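Local coordinates for uncharacterized protein RPA4178 (Rhodopseudomonas palustris, PDB 3LAG) that is of unknown function but has a metal-binding cupin domain, here holding nickel inside its beta-barrel and calcium at the junction of two subunits, at residues 21-26 with 86-91; 37-42 with 69-74; 47-52 with 77-82. All coordinates share one frame; numbering follows the deposited sequence.

Contact 1: residues 21-26 with 86-91; sequences EWRLPP and EIVFLE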
loop_
_atom_site.group_PDB
_atom_site.type_symbol
_atom_site.label_atom_id
_atom_site.label_comp_id
_atom_site.label_asym_id
_atom_site.label_seq_id
_atom_site.Cartn_x
_atom_site.Cartn_y
_atom_site.Cartn_z
ATOM N N GLU B 21 -3.970 -8.461 0.099
ATOM C CA GLU B 21 -4.886 -7.826 1.032
ATOM C C GLU B 21 -5.296 -8.828 2.102
ATOM O O GLU B 21 -5.820 -9.901 1.791
ATOM C CB GLU B 21 -6.126 -7.328 0.293
ATOM C CG GLU B 21 -7.160 -6.684 1.188
ATOM C CD GLU B 21 -8.379 -6.249 0.403
ATOM O OE1 GLU B 21 -8.458 -6.579 -0.800
ATOM O OE2 GLU B 21 -9.251 -5.570 0.978
ATOM N N TRP B 22 -5.054 -8.469 3.362
ATOM C CA TRP B 22 -5.441 -9.292 4.502
ATOM C C TRP B 22 -6.625 -8.672 5.217
ATOM O O TRP B 22 -6.622 -7.482 5.521
ATOM C CB TRP B 22 -4.269 -9.458 5.484
ATOM C CG TRP B 22 -3.212 -10.369 4.951
ATOM C CD1 TRP B 22 -2.076 -10.018 4.271
ATOM C CD2 TRP B 22 -3.207 -11.798 5.022
ATOM N NE1 TRP B 22 -1.361 -11.142 3.920
ATOM C CE2 TRP B 22 -2.031 -12.247 4.378
ATOM C CE3 TRP B 22 -4.079 -12.743 5.577
ATOM C CZ2 TRP B 22 -1.713 -13.599 4.266
ATOM C CZ3 TRP B 22 -3.757 -14.088 5.468
ATOM C CH2 TRP B 22 -2.582 -14.502 4.819
ATOM N N ARG B 23 -7.642 -9.489 5.469
ATOM C CA ARG B 23 -8.803 -9.070 6.244
ATOM C C ARG B 23 -8.987 -10.045 7.385
ATOM O O ARG B 23 -9.164 -11.247 7.172
ATOM C CB ARG B 23 -10.057 -9.035 5.367
ATOM C CG ARG B 23 -10.046 -7.894 4.389
ATOM C CD ARG B 23 -11.302 -7.858 3.527
ATOM N NE ARG B 23 -11.353 -6.628 2.749
ATOM C CZ ARG B 23 -11.938 -5.505 3.155
ATOM N NH1 ARG B 23 -12.548 -5.440 4.331
ATOM N NH2 ARG B 23 -11.926 -4.442 2.369
ATOM N N LEU B 24 -8.930 -9.524 8.604
ATOM C CA LEU B 24 -9.080 -10.349 9.794
ATOM C C LEU B 24 -10.335 -9.960 10.549
ATOM O O LEU B 24 -10.380 -8.919 11.212
ATOM C CB LEU B 24 -7.863 -10.229 10.712
ATOM C CG LEU B 24 -6.707 -11.179 10.413
ATOM C CD1 LEU B 24 -5.996 -10.795 9.133
ATOM C CD2 LEU B 24 -5.747 -11.179 11.587
ATOM N N PRO B 25 -11.368 -10.805 10.456
ATOM C CA PRO B 25 -12.566 -10.586 11.275
ATOM C C PRO B 25 -12.232 -10.687 12.770
ATOM O O PRO B 25 -11.226 -11.273 13.148
ATOM C CB PRO B 25 -13.467 -11.761 10.880
ATOM C CG PRO B 25 -13.010 -12.156 9.524
ATOM C CD PRO B 25 -11.526 -11.945 9.537
ATOM N N PRO B 26 -13.085 -10.135 13.633
ATOM C CA PRO B 26 -12.899 -10.372 15.070
ATOM C C PRO B 26 -12.822 -11.871 15.359
ATOM O O PRO B 26 -13.607 -12.643 14.808
ATOM C CB PRO B 26 -14.153 -9.754 15.694
ATOM C CG PRO B 26 -14.534 -8.663 14.707
ATOM C CD PRO B 26 -14.211 -9.230 13.352
ATOM N N GLU B 86 -12.911 -5.248 12.404
ATOM C CA GLU B 86 -12.169 -5.901 11.340
ATOM C C GLU B 86 -10.821 -5.210 11.167
ATOM O O GLU B 86 -10.734 -3.980 11.184
ATOM C CB GLU B 86 -12.953 -5.836 10.026
ATOM C CG GLU B 86 -12.315 -6.647 8.894
ATOM C CD GLU B 86 -13.003 -6.454 7.546
ATOM O OE1 GLU B 86 -13.768 -5.478 7.401
ATOM O OE2 GLU B 86 -12.774 -7.271 6.621
ATOM N N ILE B 87 -9.768 -6.008 11.024
ATOM C CA ILE B 87 -8.435 -5.497 10.735
ATOM C C ILE B 87 -8.164 -5.683 9.247
ATOM O O ILE B 87 -8.452 -6.744 8.700
ATOM C CB ILE B 87 -7.381 -6.253 11.582
ATOM C CG1 ILE B 87 -7.466 -5.794 13.043
ATOM C CG2 ILE B 87 -5.984 -6.065 11.004
ATOM C CD1 ILE B 87 -6.594 -6.607 13.983
ATOM N N VAL B 88 -7.641 -4.650 8.588
ATOM C CA VAL B 88 -7.375 -4.714 7.156
ATOM C C VAL B 88 -6.042 -4.064 6.851
ATOM O O VAL B 88 -5.773 -2.939 7.254
ATOM C CB VAL B 88 -8.457 -3.994 6.339
ATOM C CG1 VAL B 88 -8.225 -4.232 4.851
ATOM C CG2 VAL B 88 -9.854 -4.465 6.756
ATOM N N PHE B 89 -5.194 -4.791 6.133
ATOM C CA PHE B 89 -3.917 -4.248 5.706
ATOM C C PHE B 89 -3.474 -4.937 4.432
ATOM O O PHE B 89 -3.878 -6.068 4.156
ATOM C CB PHE B 89 -2.837 -4.389 6.790
ATOM C CG PHE B 89 -2.584 -5.803 7.223
ATOM C CD1 PHE B 89 -1.562 -6.553 6.659
ATOM C CD2 PHE B 89 -3.334 -6.370 8.241
ATOM C CE1 PHE B 89 -1.323 -7.856 7.076
ATOM C CE2 PHE B 89 -3.095 -7.675 8.659
ATOM C CZ PHE B 89 -2.085 -8.411 8.073
ATOM N N LEU B 90 -2.662 -4.235 3.655
ATOM C CA LEU B 90 -1.986 -4.828 2.515
ATOM C C LEU B 90 -0.562 -5.161 2.916
ATOM O O LEU B 90 0.083 -4.436 3.678
ATOM C CB LEU B 90 -2.009 -3.895 1.293
ATOM C CG LEU B 90 -3.255 -3.991 0.398
ATOM C CD1 LEU B 90 -4.549 -3.758 1.151
ATOM C CD2 LEU B 90 -3.138 -3.028 -0.780
ATOM N N GLU B 91 -0.090 -6.293 2.427
ATOM C CA GLU B 91 1.283 -6.691 2.616
ATOM C C GLU B 91 1.938 -6.803 1.252
ATOM O O GLU B 91 1.451 -7.510 0.363
ATOM C CB GLU B 91 1.319 -8.023 3.316
ATOM C CG GLU B 91 2.487 -8.158 4.232
ATOM C CD GLU B 91 2.248 -9.198 5.280
ATOM O OE1 GLU B 91 2.043 -8.828 6.458
ATOM O OE2 GLU B 91 2.250 -10.383 4.907
HETATM O O HOH W 1 1.235 -11.265 2.676
#
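Trp22 with Phe89 and Leu24 with Ile87 form the hydrogen-bonded pairs of an antiparallel ladder whose strand axes approach to 4.7 Å, while Arg23–Val88 is the non-hydrogen-bonded pair between them and Glu21–Leu90 the next one out. On the face of Trp22 and Phe89 the contact is largely apolar. Because Phe89 CG stands between the backbone N and the carbonyl carbon (chi1 58°), its ring swings across to Trp22, whose CB lies 3.7 Å from the ring centroid in a CH-pi contact. The five-membered ring of Trp22 lies near parallel to the phenyl ring (22°) but slid aside, so the two barely overlap. Its NE1 donates in the indole plane to a water 2.9 Å away, which in turn donates to Glu91 OE2.

The other face is ionic. Arg23 NH1 reaches Glu86 OE2 at 2.9 Å, in the guanidinium plane but from above the carboxylate, and Arg23 NE meets Glu21 OE2 at 2.9 Å. Val88 CG1 lies over the guanidinium centre. A leucine in place of Arg23 would probably leave Glu21 and Glu86 without their shared cation. The ladder thus gives aromatic, water-bridged chemistry on one side, where the Glu91 side chain comes within about 4 Å of the bound nickel, and a salt-bridge network on the other.

Contact 2: residues 37-42 with 69-74; sequences MDYVVV and YARKAG. With CA (calcium ion), chain D.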
loop_
_atom_site.group_PDB
_atom_site.type_symbol
_atom_site.label_atom_id
_atom_site.label_comp_id
_atom_site.label_asym_id
_atom_site.label_seq_id
_atom_site.Cartn_x
_atom_site.Cartn_y
_atom_site.Cartn_z
HETATM N N MSE B 37 10.387 -13.216 2.501
HETATM C CA MSE B 37 10.653 -12.019 1.712
HETATM C C MSE B 37 10.532 -10.783 2.587
HETATM O O MSE B 37 9.638 -10.701 3.433
HETATM C CB MSE B 37 9.665 -11.904 0.544
HETATM C CG MSE B 37 9.866 -12.927 -0.554
HETATM SE SE MSE B 37 8.514 -12.842 -1.887
HETATM C CE MSE B 37 7.206 -13.987 -1.017
ATOM N N ASP B 38 11.433 -9.823 2.389
ATOM C CA ASP B 38 11.244 -8.495 2.960
ATOM C C ASP B 38 9.898 -7.970 2.488
ATOM O O ASP B 38 9.439 -8.292 1.381
ATOM C CB ASP B 38 12.333 -7.534 2.488
ATOM C CG ASP B 38 13.713 -7.891 3.012
ATOM O OD1 ASP B 38 13.868 -8.725 3.934
ATOM O OD2 ASP B 38 14.663 -7.301 2.495
ATOM N N TYR B 39 9.271 -7.146 3.313
ATOM C CA TYR B 39 7.945 -6.671 2.977
ATOM C C TYR B 39 7.612 -5.328 3.594
ATOM O O TYR B 39 8.360 -4.792 4.424
ATOM C CB TYR B 39 6.870 -7.719 3.301
ATOM C CG TYR B 39 6.692 -8.075 4.756
ATOM C CD1 TYR B 39 5.652 -7.530 5.502
ATOM C CD2 TYR B 39 7.538 -8.980 5.380
ATOM C CE1 TYR B 39 5.465 -7.868 6.819
ATOM C CE2 TYR B 39 7.357 -9.325 6.705
ATOM C CZ TYR B 39 6.324 -8.764 7.416
ATOM O OH TYR B 39 6.140 -9.120 8.732
ATOM N N VAL B 40 6.492 -4.786 3.135
ATOM C CA VAL B 40 5.934 -3.542 3.623
ATOM C C VAL B 40 4.486 -3.812 4.009
ATOM O O VAL B 40 3.761 -4.506 3.292
ATOM C CB VAL B 40 5.965 -2.458 2.517
ATOM C CG1 VAL B 40 5.202 -1.188 2.935
ATOM C CG2 VAL B 40 7.400 -2.132 2.116
ATOM N N VAL B 41 4.087 -3.279 5.157
ATOM C CA VAL B 41 2.701 -3.325 5.593
ATOM C C VAL B 41 2.077 -1.956 5.382
ATOM O O VAL B 41 2.643 -0.937 5.793
ATOM C CB VAL B 41 2.613 -3.688 7.093
ATOM C CG1 VAL B 41 1.168 -3.685 7.583
ATOM C CG2 VAL B 41 3.278 -5.035 7.345
ATOM N N VAL B 42 0.910 -1.940 4.745
ATOM C CA VAL B 42 0.125 -0.717 4.597
ATOM C C VAL B 42 -1.204 -0.926 5.291
ATOM O O VAL B 42 -2.095 -1.599 4.753
ATOM C CB VAL B 42 -0.128 -0.350 3.123
ATOM C CG1 VAL B 42 -0.899 0.961 3.044
ATOM C CG2 VAL B 42 1.195 -0.240 2.371
ATOM N N TYR B 69 5.077 0.558 7.004
ATOM C CA TYR B 69 6.326 0.211 7.653
ATOM C C TYR B 69 6.929 -1.011 7.006
ATOM O O TYR B 69 6.229 -1.792 6.362
ATOM C CB TYR B 69 6.142 0.023 9.154
ATOM C CG TYR B 69 5.129 -1.005 9.597
ATOM C CD1 TYR B 69 5.495 -2.338 9.767
ATOM C CD2 TYR B 69 3.821 -0.642 9.890
ATOM C CE1 TYR B 69 4.589 -3.276 10.215
ATOM C CE2 TYR B 69 2.903 -1.577 10.338
ATOM C CZ TYR B 69 3.293 -2.895 10.493
ATOM O OH TYR B 69 2.393 -3.841 10.930
ATOM N N ALA B 70 8.237 -1.158 7.188
ATOM C CA ALA B 70 9.022 -2.195 6.539
ATOM C C ALA B 70 9.383 -3.283 7.536
ATOM O O ALA B 70 9.613 -3.014 8.730
ATOM C CB ALA B 70 10.289 -1.600 5.937
ATOM N N ARG B 71 9.470 -4.507 7.028
ATOM C CA ARG B 71 9.843 -5.666 7.824
ATOM C C ARG B 71 10.799 -6.527 7.006
ATOM O O ARG B 71 10.806 -6.485 5.776
ATOM C CB ARG B 71 8.598 -6.466 8.214
ATOM C CG ARG B 71 7.690 -5.748 9.211
ATOM C CD ARG B 71 8.364 -5.684 10.561
ATOM N NE ARG B 71 7.575 -5.058 11.617
ATOM C CZ ARG B 71 7.717 -3.798 12.011
ATOM N NH1 ARG B 71 8.575 -2.992 11.397
ATOM N NH2 ARG B 71 6.988 -3.353 13.024
ATOM N N LYS B 72 11.609 -7.314 7.708
ATOM C CA LYS B 72 12.617 -8.162 7.091
ATOM C C LYS B 72 12.188 -9.616 7.006
ATOM O O LYS B 72 11.501 -10.127 7.894
ATOM C CB LYS B 72 13.898 -8.121 7.919
ATOM C CG LYS B 72 14.640 -6.806 7.860
ATOM C CD LYS B 72 15.546 -6.763 6.649
ATOM C CE LYS B 72 16.553 -5.639 6.766
ATOM N NZ LYS B 72 17.521 -5.702 5.644
ATOM N N ALA B 73 12.620 -10.285 5.939
ATOM C CA ALA B 73 12.553 -11.733 5.888
ATOM C C ALA B 73 13.101 -12.273 7.203
ATOM O O ALA B 73 14.110 -11.782 7.714
ATOM C CB ALA B 73 13.369 -12.260 4.719
ATOM N N GLY B 74 12.427 -13.278 7.749
ATOM C CA GLY B 74 12.863 -13.903 8.978
ATOM C C GLY B 74 11.813 -13.734 10.049
ATOM O O GLY B 74 11.822 -14.438 11.043
HETATM CA CA CA D . 16.796 -6.943 1.447
HETATM O O HOH W 2 5.312 -7.566 11.145
HETATM O O HOH W 3 17.910 -7.789 3.433
HETATM O O HOH W 4 16.079 -5.359 3.422
#
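Met37, a selenomethionine, meets Ala73 only through its backbone, its N resting against the alanine methyl. Asp38 does the polar work with both oxygens. OD1 accepts Ala73 N at 2.8 Å in a nearly straight bond (171°) on its anti lone pair, and OD2 binds the calcium ion at 2.4 Å. A carboxylate suits this place because one oxygen can hold the loop at Ala73 while the other binds the metal. Two calcium-bound waters also receive bonds from Lys72 NZ, and Asp15 and Glu16 of the second subunit bind the same ion.

Tyr39 opens the strand pairing with Arg71. With chi1 at 65° its ring turns under the arginine, whose CB stands 3.6 Å from the ring centroid, a CH-pi contact; Tyr39 OH bonds a water at 3.0 Å. Val40 pairs with Ala70, both small side chains turned to the face that packs on the second subunit. Val41 lies alongside Tyr69 with its CB over the ring face, 3.8 Å from the centroid, CG1 near OH and CG2 near CE1. Tyr69 CD1 also lies over one face of the Arg71 guanidinium, which is steadied by NH1 donating to Ala70 O at 2.9 Å.

Strand 39-43 lies between strand 87-94, which bonds its other edge, and strand 69-71, outermost in the sheet within this chain; Tyr39 also stacks on His35, a nickel ligand.

Contact 3: residues 47-52 with 77-82; sequences GEMTIV and HDVRNE. With NI (nickel (II) ion), chain F.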
loop_
_atom_site.group_PDB
_atom_site.type_symbol
_atom_site.label_atom_id
_atom_site.label_comp_id
_atom_site.label_asym_id
_atom_site.label_seq_id
_atom_site.Cartn_x
_atom_site.Cartn_y
_atom_site.Cartn_z
ATOM N N GLY B 47 -6.081 0.081 13.829
ATOM C CA GLY B 47 -6.425 -1.162 14.481
ATOM C C GLY B 47 -5.403 -1.579 15.498
ATOM O O GLY B 47 -4.334 -0.978 15.614
ATOM N N GLU B 48 -5.756 -2.645 16.208
ATOM C CA GLU B 48 -4.881 -3.232 17.207
ATOM C C GLU B 48 -4.781 -4.710 16.888
ATOM O O GLU B 48 -5.721 -5.477 17.084
ATOM C CB GLU B 48 -5.417 -2.992 18.616
ATOM C CG GLU B 48 -5.634 -1.526 18.914
ATOM C CD GLU B 48 -6.134 -1.296 20.314
ATOM O OE1 GLU B 48 -7.369 -1.307 20.517
ATOM O OE2 GLU B 48 -5.292 -1.109 21.209
HETATM N N MSE B 49 -3.627 -5.078 16.341
HETATM C CA MSE B 49 -3.367 -6.407 15.787
HETATM C C MSE B 49 -2.512 -7.246 16.727
HETATM O O MSE B 49 -1.368 -6.885 17.019
HETATM C CB MSE B 49 -2.656 -6.240 14.431
HETATM C CG MSE B 49 -2.472 -7.512 13.621
HETATM SE SE MSE B 49 -1.568 -7.175 11.924
HETATM C CE MSE B 49 0.202 -6.850 12.688
ATOM N N THR B 50 -3.055 -8.371 17.188
ATOM C CA THR B 50 -2.312 -9.246 18.078
ATOM C C THR B 50 -1.243 -10.011 17.297
ATOM O O THR B 50 -1.522 -10.623 16.262
ATOM C CB THR B 50 -3.262 -10.208 18.794
ATOM O OG1 THR B 50 -4.169 -9.446 19.601
ATOM C CG2 THR B 50 -2.491 -11.173 19.676
ATOM N N ILE B 51 -0.006 -9.949 17.791
ATOM C CA ILE B 51 1.099 -10.689 17.205
ATOM C C ILE B 51 1.576 -11.697 18.232
ATOM O O ILE B 51 1.904 -11.320 19.364
ATOM C CB ILE B 51 2.282 -9.765 16.847
ATOM C CG1 ILE B 51 1.810 -8.654 15.901
ATOM C CG2 ILE B 51 3.423 -10.581 16.245
ATOM C CD1 ILE B 51 2.901 -7.693 15.462
ATOM N N VAL B 52 1.579 -12.975 17.860
ATOM C CA VAL B 52 2.044 -14.030 18.751
ATOM C C VAL B 52 3.426 -14.468 18.297
ATOM O O VAL B 52 3.612 -14.936 17.165
ATOM C CB VAL B 52 1.112 -15.247 18.767
ATOM C CG1 VAL B 52 1.545 -16.228 19.872
ATOM C CG2 VAL B 52 -0.339 -14.814 18.949
ATOM N N HIS B 77 5.602 -15.401 12.974
ATOM C CA HIS B 77 4.543 -14.967 13.873
ATOM C C HIS B 77 3.190 -15.558 13.500
ATOM O O HIS B 77 2.992 -16.020 12.371
ATOM C CB HIS B 77 4.475 -13.417 13.961
ATOM C CG HIS B 77 4.174 -12.728 12.661
ATOM N ND1 HIS B 77 4.326 -11.365 12.497
ATOM C CD2 HIS B 77 3.733 -13.198 11.470
ATOM C CE1 HIS B 77 3.989 -11.029 11.266
ATOM N NE2 HIS B 77 3.614 -12.119 10.625
ATOM N N ASP B 78 2.272 -15.524 14.458
ATOM C CA ASP B 78 0.845 -15.659 14.165
ATOM C C ASP B 78 0.249 -14.281 14.383
ATOM O O ASP B 78 0.618 -13.604 15.331
ATOM C CB ASP B 78 0.201 -16.654 15.134
ATOM C CG ASP B 78 -1.273 -16.915 14.844
ATOM O OD1 ASP B 78 -1.757 -16.618 13.729
ATOM O OD2 ASP B 78 -1.922 -17.473 15.753
ATOM N N VAL B 79 -0.651 -13.852 13.511
ATOM C CA VAL B 79 -1.302 -12.570 13.687
ATOM C C VAL B 79 -2.790 -12.814 13.890
ATOM O O VAL B 79 -3.410 -13.587 13.160
ATOM C CB VAL B 79 -1.010 -11.656 12.502
ATOM C CG1 VAL B 79 -1.977 -10.498 12.461
ATOM C CG2 VAL B 79 0.449 -11.188 12.581
ATOM N N ARG B 80 -3.344 -12.173 14.910
ATOM C CA ARG B 80 -4.718 -12.423 15.307
ATOM C C ARG B 80 -5.482 -11.144 15.541
ATOM O O ARG B 80 -4.896 -10.090 15.794
ATOM C CB ARG B 80 -4.743 -13.232 16.597
ATOM C CG ARG B 80 -3.836 -14.442 16.549
ATOM C CD ARG B 80 -3.888 -15.227 17.838
ATOM N NE ARG B 80 -5.170 -15.887 18.053
ATOM C CZ ARG B 80 -5.447 -17.139 17.693
ATOM N NH1 ARG B 80 -6.642 -17.657 17.947
ATOM N NH2 ARG B 80 -4.537 -17.879 17.078
ATOM N N ASN B 81 -6.803 -11.250 15.485
ATOM C CA ASN B 81 -7.658 -10.135 15.823
ATOM C C ASN B 81 -8.474 -10.432 17.075
ATOM O O ASN B 81 -9.453 -11.188 17.025
ATOM C CB ASN B 81 -8.568 -9.791 14.654
ATOM C CG ASN B 81 -9.339 -8.517 14.883
ATOM O OD1 ASN B 81 -9.214 -7.875 15.935
ATOM N ND2 ASN B 81 -10.134 -8.131 13.892
ATOM N N GLU B 82 -8.045 -9.854 18.197
ATOM C CA GLU B 82 -8.767 -10.000 19.456
ATOM C C GLU B 82 -9.589 -8.748 19.763
ATOM O O GLU B 82 -10.122 -8.598 20.865
ATOM C CB GLU B 82 -7.807 -10.306 20.608
ATOM C CG GLU B 82 -6.847 -11.470 20.344
ATOM C CD GLU B 82 -7.534 -12.810 20.182
ATOM O OE1 GLU B 82 -8.730 -12.917 20.520
ATOM O OE2 GLU B 82 -6.873 -13.769 19.719
HETATM NI NI NI F . 2.953 -12.201 8.607
HETATM O O HOH W 5 -6.195 -7.744 18.591
HETATM O O HOH W 6 1.781 -12.230 6.571
#
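His77, touched obliquely by Ile51 CG2, has Val79 CG2 over the centre of one ring face, 3.7 Å above the plane, and points its NE2 at the nickel ion, 2.1 Å away. A chi1 of 61° tucks the imidazole over its own backbone and carries it toward the metal, where His33 and His35 also bind. A water, 2.4 Å from the nickel, takes a further position. The second flat group, the Arg80 guanidinium, is used at its edge: NH2 donates to Asp78 OD2 at 3.0 Å and NE to Glu82 OE2 at 3.2 Å, both nearly in its plane.

Thr50–Arg80 and Val52–Asp78 are antiparallel hydrogen-bonded pairs, and Ile51–Val79 the pair between. Val52 CG2 rests on Arg80 CD at 3.7 Å, the aliphatic part of the arginine serving as an apolar surface. Met49, a selenomethionine, presses its CG to within 3.2 Å of Val79 CG1, tighter than usual. One water links Glu48 O, Thr50 OG1 and Glu82 N.

The chemistry divides by face: branched apolar side chains flank a metal-binding histidine on the inner one, as expected of a cupin barrel, while on the other two carboxylates grip the guanidinium edge and fix its rotation.

In the fold
All three contacts are antiparallel strand pairs of one sheet, each partly buried, with contact 2 the most peripheral because it ends on an outermost strand. Contacts 1 and 2 adjoin directly, strands 87-94 and 39-43 being neighbours, and Leu90 O probably accepts a bond from Val42 N; both also touch the second subunit. Contact 3, untouched by that subunit, joins contact 1 through Asn81, whose ND2 probably bonds Leu24 O. Salt-bridge networks mark contacts 1 and 3, whereas in contact 2 the carboxylate of Asp38 goes to a calcium shared with the second subunit. Toward the interior they converge: Tyr39 OH packs near His77 CE1, and Glu91 packs on Tyr39, close to the nickel.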